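Local atomic coordinates of T CELL surface glycoprotein CD4 (Rattus norvegicus, PDB entry 1CID), a protein that serves on T cells as a surface glycoprotein, probably a co-receptor that recognises MHC class II molecules through its N-terminal immunoglobulin-like domains. Residues K7-L21 / L70-Q82. Residues are numbered along the deposited sequence; the frame is centred on the assembly and turned at random.
Sequences KSEGESAEFSFPLNL and LPLTLQIPQVSLQ
Phe15 and Leu74 pair across two antiparallel strands, 13-16 and 73-76, of an immunoglobulin-like beta sandwich. Strand 13-16 lies at the edge of its three-stranded sheet, and strand 73-76 runs between it and strand 65-66. The strand axes come within 4.7 Å.

Backbone hydrogen bonds make the ladder. Ala13 N bonds to Ile76 O, Phe15 N to Leu74 O and Phe17 N to Leu72 O. The return bonds from Ile76 N and Leu74 N are weak. Beyond the strands, Val79 N bonds to Glu11 O at 2.9 Å. Gly10 N bonds to Val79 O from above the Val79 carbonyl plane. Gly10 belongs to the type II turn Ser8-Glu11, where its positive phi of 90° suits glycine.

Apolar side chains fill the inner face. Phe15 and Leu74 lie side by side, with the CD1 methyl of Leu74 against CD1 and CG of the Phe15 ring. The CG2 methyl of Ile76 meets the edge of the Phe15 ring, 3.9 Å from CE1. Phe17 crosses Leu74, its CE2 4.0 Å from Leu74 CB, which sits at the ring edge. Ala13 and Phe15 also touch strand 97-110, which places this face in the core.

Polar side chains occupy the other face. Glu14 and Gln75 run alongside each other, their carboxylate and amide planes 48° apart. Glu14 OE1 is 3.1 Å from Gln75 NE2. Gln75 bends at chi2 (49°), which brings its amide beside Glu14. With an alanine here in place of Gln75, the Glu14 carboxylate is likely to lose its amide neighbour and turn more freely. Further along, Ser12 OG donates to Pro77 O at 2.9 Å, meeting it from above the carbonyl plane.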
loop_
_atom_site.group_PDB
_atom_site.type_symbol
_atom_site.label_atom_id
_atom_site.label_comp_id
_atom_site.label_asym_id
_atom_site.label_seq_id
_atom_site.Cartn_x
_atom_site.Cartn_y
_atom_site.Cartn_z
ATOM N N LYS A 7 -4.615 0.215 1.386
ATOM C CA LYS A 7 -4.863 1.108 2.488
ATOM C C LYS A 7 -5.531 2.419 2.163
ATOM O O LYS A 7 -5.463 2.974 1.052
ATOM C CB LYS A 7 -3.474 1.467 3.111
ATOM C CG LYS A 7 -2.823 0.114 3.466
ATOM C CD LYS A 7 -3.094 -0.208 4.878
ATOM C CE LYS A 7 -3.042 -1.639 5.294
ATOM N NZ LYS A 7 -3.734 -1.574 6.641
ATOM N N SER A 8 -6.173 2.991 3.181
ATOM C CA SER A 8 -6.860 4.270 3.021
ATOM C C SER A 8 -5.752 5.204 3.594
ATOM O O SER A 8 -4.973 4.981 4.534
ATOM C CB SER A 8 -8.226 4.567 3.581
ATOM O OG SER A 8 -8.989 3.400 3.900
ATOM N N GLU A 9 -5.871 6.295 2.872
ATOM C CA GLU A 9 -4.905 7.275 3.236
ATOM C C GLU A 9 -4.922 7.573 4.685
ATOM O O GLU A 9 -6.000 7.679 5.257
ATOM C CB GLU A 9 -5.418 8.421 2.438
ATOM C CG GLU A 9 -4.182 9.281 2.256
ATOM C CD GLU A 9 -4.563 10.578 1.663
ATOM O OE1 GLU A 9 -5.662 11.015 2.126
ATOM O OE2 GLU A 9 -3.840 11.084 0.830
ATOM N N GLY A 10 -3.777 7.817 5.242
ATOM C CA GLY A 10 -3.572 8.179 6.641
ATOM C C GLY A 10 -3.388 6.860 7.374
ATOM O O GLY A 10 -3.093 6.890 8.603
ATOM N N GLU A 11 -3.511 5.705 6.753
ATOM C CA GLU A 11 -3.288 4.479 7.589
ATOM C C GLU A 11 -1.881 3.962 7.497
ATOM O O GLU A 11 -1.086 4.399 6.673
ATOM C CB GLU A 11 -4.396 3.631 6.981
ATOM C CG GLU A 11 -5.591 3.096 7.704
ATOM C CD GLU A 11 -6.259 1.874 7.086
ATOM O OE1 GLU A 11 -6.868 2.249 6.036
ATOM O OE2 GLU A 11 -6.360 0.662 7.392
ATOM N N SER A 12 -1.353 2.981 8.152
ATOM C CA SER A 12 -0.073 2.344 8.160
ATOM C C SER A 12 -0.050 1.141 7.272
ATOM O O SER A 12 -0.966 0.363 7.481
ATOM C CB SER A 12 0.218 1.802 9.589
ATOM O OG SER A 12 0.571 3.040 10.270
ATOM N N ALA A 13 0.833 0.809 6.386
ATOM C CA ALA A 13 0.935 -0.404 5.602
ATOM C C ALA A 13 1.988 -1.195 6.356
ATOM O O ALA A 13 3.008 -0.599 6.672
ATOM C CB ALA A 13 1.485 -0.128 4.228
ATOM N N GLU A 14 1.816 -2.425 6.678
ATOM C CA GLU A 14 2.943 -3.127 7.332
ATOM C C GLU A 14 3.154 -4.434 6.570
ATOM O O GLU A 14 2.179 -5.241 6.590
ATOM C CB GLU A 14 2.849 -3.675 8.743
ATOM C CG GLU A 14 1.966 -2.734 9.606
ATOM C CD GLU A 14 2.377 -3.025 11.052
ATOM O OE1 GLU A 14 3.505 -2.630 11.405
ATOM O OE2 GLU A 14 1.428 -3.670 11.587
ATOM N N PHE A 15 4.321 -4.618 6.003
ATOM C CA PHE A 15 4.595 -5.897 5.275
ATOM C C PHE A 15 5.260 -6.869 6.231
ATOM O O PHE A 15 5.858 -6.321 7.160
ATOM C CB PHE A 15 5.356 -5.572 4.011
ATOM C CG PHE A 15 4.765 -4.573 3.071
ATOM C CD1 PHE A 15 4.980 -3.227 3.219
ATOM C CD2 PHE A 15 3.943 -4.994 2.030
ATOM C CE1 PHE A 15 4.455 -2.257 2.379
ATOM C CE2 PHE A 15 3.366 -4.103 1.127
ATOM C CZ PHE A 15 3.655 -2.717 1.340
ATOM N N SER A 16 5.167 -8.168 6.165
ATOM C CA SER A 16 5.896 -9.016 7.171
ATOM C C SER A 16 6.640 -10.034 6.338
ATOM O O SER A 16 5.986 -10.589 5.403
ATOM C CB SER A 16 4.949 -9.476 8.228
ATOM O OG SER A 16 5.589 -10.186 9.258
ATOM N N PHE A 17 7.920 -10.293 6.530
ATOM C CA PHE A 17 8.693 -11.250 5.643
ATOM C C PHE A 17 9.226 -12.292 6.598
ATOM O O PHE A 17 10.096 -12.034 7.441
ATOM C CB PHE A 17 9.669 -10.463 4.932
ATOM C CG PHE A 17 9.302 -9.244 4.178
ATOM C CD1 PHE A 17 8.803 -9.364 2.886
ATOM C CD2 PHE A 17 9.564 -7.985 4.727
ATOM C CE1 PHE A 17 8.540 -8.225 2.116
ATOM C CE2 PHE A 17 9.364 -6.822 3.991
ATOM C CZ PHE A 17 8.849 -6.990 2.687
ATOM N N PRO A 18 8.607 -13.428 6.390
ATOM C CA PRO A 18 8.802 -14.465 7.393
ATOM C C PRO A 18 9.604 -15.703 7.206
ATOM O O PRO A 18 9.453 -16.664 8.000
ATOM C CB PRO A 18 7.299 -14.779 7.555
ATOM C CG PRO A 18 6.668 -14.524 6.212
ATOM C CD PRO A 18 7.573 -13.675 5.384
ATOM N N LEU A 19 10.434 -15.598 6.224
ATOM C CA LEU A 19 11.311 -16.606 5.675
ATOM C C LEU A 19 12.532 -17.093 6.453
ATOM O O LEU A 19 13.350 -16.344 6.993
ATOM C CB LEU A 19 11.667 -16.020 4.272
ATOM C CG LEU A 19 11.452 -14.516 4.066
ATOM C CD1 LEU A 19 12.555 -13.727 4.794
ATOM C CD2 LEU A 19 11.339 -14.136 2.594
ATOM N N ASN A 20 12.597 -18.415 6.464
ATOM C CA ASN A 20 13.515 -19.437 6.934
ATOM C C ASN A 20 14.456 -19.052 8.071
ATOM O O ASN A 20 15.662 -19.396 8.033
ATOM C CB ASN A 20 14.330 -19.865 5.675
ATOM C CG ASN A 20 15.055 -18.791 4.880
ATOM O OD1 ASN A 20 14.731 -18.481 3.706
ATOM N ND2 ASN A 20 16.125 -18.144 5.370
ATOM N N LEU A 21 13.871 -18.366 9.049
ATOM C CA LEU A 21 14.629 -17.779 10.179
ATOM C C LEU A 21 15.513 -18.730 11.020
ATOM O O LEU A 21 15.154 -19.137 12.150
ATOM C CB LEU A 21 13.719 -16.853 11.022
ATOM C CG LEU A 21 12.392 -16.218 10.699
ATOM C CD1 LEU A 21 12.033 -15.242 11.841
ATOM C CD2 LEU A 21 12.363 -15.459 9.371
ATOM N N LEU A 70 13.439 -9.991 14.576
ATOM C CA LEU A 70 12.693 -11.088 13.802
ATOM C C LEU A 70 11.344 -11.127 14.439
ATOM O O LEU A 70 11.569 -11.275 15.611
ATOM C CB LEU A 70 13.586 -12.238 13.546
ATOM C CG LEU A 70 14.684 -11.838 12.566
ATOM C CD1 LEU A 70 14.819 -13.155 11.794
ATOM C CD2 LEU A 70 14.449 -10.779 11.506
ATOM N N PRO A 71 10.408 -10.632 13.689
ATOM C CA PRO A 71 10.424 -10.865 12.299
ATOM C C PRO A 71 10.654 -10.152 11.047
ATOM O O PRO A 71 10.555 -10.858 10.002
ATOM C CB PRO A 71 9.174 -11.854 12.191
ATOM C CG PRO A 71 8.211 -10.961 12.976
ATOM C CD PRO A 71 9.055 -10.346 14.069
ATOM N N LEU A 72 11.161 -8.972 11.108
ATOM C CA LEU A 72 11.468 -8.313 9.857
ATOM C C LEU A 72 10.061 -7.911 9.335
ATOM O O LEU A 72 9.425 -8.651 8.551
ATOM C CB LEU A 72 12.254 -9.072 8.750
ATOM C CG LEU A 72 12.589 -8.167 7.563
ATOM C CD1 LEU A 72 13.604 -7.103 7.982
ATOM C CD2 LEU A 72 13.334 -8.775 6.409
ATOM N N THR A 73 9.714 -6.746 9.819
ATOM C CA THR A 73 8.464 -6.233 9.273
ATOM C C THR A 73 8.937 -4.852 8.856
ATOM O O THR A 73 9.757 -4.280 9.577
ATOM C CB THR A 73 7.373 -6.413 10.334
ATOM O OG1 THR A 73 7.524 -5.199 11.118
ATOM C CG2 THR A 73 7.543 -7.631 11.228
ATOM N N LEU A 74 8.487 -4.401 7.722
ATOM C CA LEU A 74 8.829 -3.072 7.209
ATOM C C LEU A 74 7.486 -2.384 7.322
ATOM O O LEU A 74 6.443 -2.952 7.051
ATOM C CB LEU A 74 9.455 -3.288 5.877
ATOM C CG LEU A 74 9.361 -2.336 4.706
ATOM C CD1 LEU A 74 8.025 -2.625 4.014
ATOM C CD2 LEU A 74 9.546 -0.881 5.139
ATOM N N GLN A 75 7.453 -1.154 7.731
ATOM C CA GLN A 75 6.073 -0.555 7.912
ATOM C C GLN A 75 6.063 0.765 7.255
ATOM O O GLN A 75 6.957 1.417 7.800
ATOM C CB GLN A 75 6.097 -0.800 9.406
ATOM C CG GLN A 75 5.851 0.034 10.586
ATOM C CD GLN A 75 4.544 0.803 10.409
ATOM O OE1 GLN A 75 4.438 1.638 9.500
ATOM N NE2 GLN A 75 3.543 0.507 11.233
ATOM N N ILE A 76 5.341 1.168 6.252
ATOM C CA ILE A 76 5.386 2.583 5.731
ATOM C C ILE A 76 4.346 3.200 6.642
ATOM O O ILE A 76 3.291 2.571 6.745
ATOM C CB ILE A 76 5.386 2.723 4.209
ATOM C CG1 ILE A 76 4.278 3.684 3.752
ATOM C CG2 ILE A 76 5.363 1.448 3.304
ATOM C CD1 ILE A 76 4.439 4.033 2.224
ATOM N N PRO A 77 4.548 4.284 7.388
ATOM C CA PRO A 77 3.596 4.682 8.433
ATOM C C PRO A 77 2.412 5.619 8.435
ATOM O O PRO A 77 1.621 5.652 9.463
ATOM C CB PRO A 77 4.664 5.041 9.548
ATOM C CG PRO A 77 5.802 5.664 8.818
ATOM C CD PRO A 77 5.791 5.104 7.389
ATOM N N GLN A 78 2.225 6.364 7.362
ATOM C CA GLN A 78 1.037 7.295 7.410
ATOM C C GLN A 78 1.014 7.517 5.917
ATOM O O GLN A 78 1.574 8.464 5.459
ATOM C CB GLN A 78 1.174 8.332 8.422
ATOM C CG GLN A 78 0.837 9.730 8.607
ATOM C CD GLN A 78 1.149 11.003 7.861
ATOM O OE1 GLN A 78 2.256 11.505 7.468
ATOM N NE2 GLN A 78 0.042 11.810 7.600
ATOM N N VAL A 79 0.424 6.472 5.321
ATOM C CA VAL A 79 0.207 6.317 3.891
ATOM C C VAL A 79 -0.389 7.489 3.168
ATOM O O VAL A 79 -1.053 8.354 3.742
ATOM C CB VAL A 79 -0.515 5.001 3.731
ATOM C CG1 VAL A 79 -1.653 4.657 2.794
ATOM C CG2 VAL A 79 0.755 4.338 3.224
ATOM N N SER A 80 -0.068 7.531 1.870
ATOM C CA SER A 80 -0.610 8.689 1.056
ATOM C C SER A 80 -0.613 8.247 -0.393
ATOM O O SER A 80 0.130 7.350 -0.720
ATOM C CB SER A 80 0.035 9.978 1.432
ATOM O OG SER A 80 -0.194 10.988 0.445
ATOM N N LEU A 81 -1.492 8.675 -1.274
ATOM C CA LEU A 81 -1.610 8.296 -2.660
ATOM C C LEU A 81 -0.260 8.534 -3.348
ATOM O O LEU A 81 0.018 7.862 -4.363
ATOM C CB LEU A 81 -2.633 9.067 -3.506
ATOM C CG LEU A 81 -4.092 8.873 -3.159
ATOM C CD1 LEU A 81 -4.898 9.853 -4.032
ATOM C CD2 LEU A 81 -4.559 7.433 -3.268
ATOM N N GLN A 82 0.441 9.455 -2.737
ATOM C CA GLN A 82 1.758 9.802 -3.325
ATOM C C GLN A 82 2.813 8.740 -3.069
ATOM O O GLN A 82 3.750 8.845 -3.890
ATOM C CB GLN A 82 2.163 11.218 -2.932
ATOM C CG GLN A 82 2.427 11.501 -1.486
ATOM C CD GLN A 82 3.094 12.851 -1.370
ATOM O OE1 GLN A 82 2.477 13.891 -1.071
ATOM N NE2 GLN A 82 4.403 12.735 -1.650
#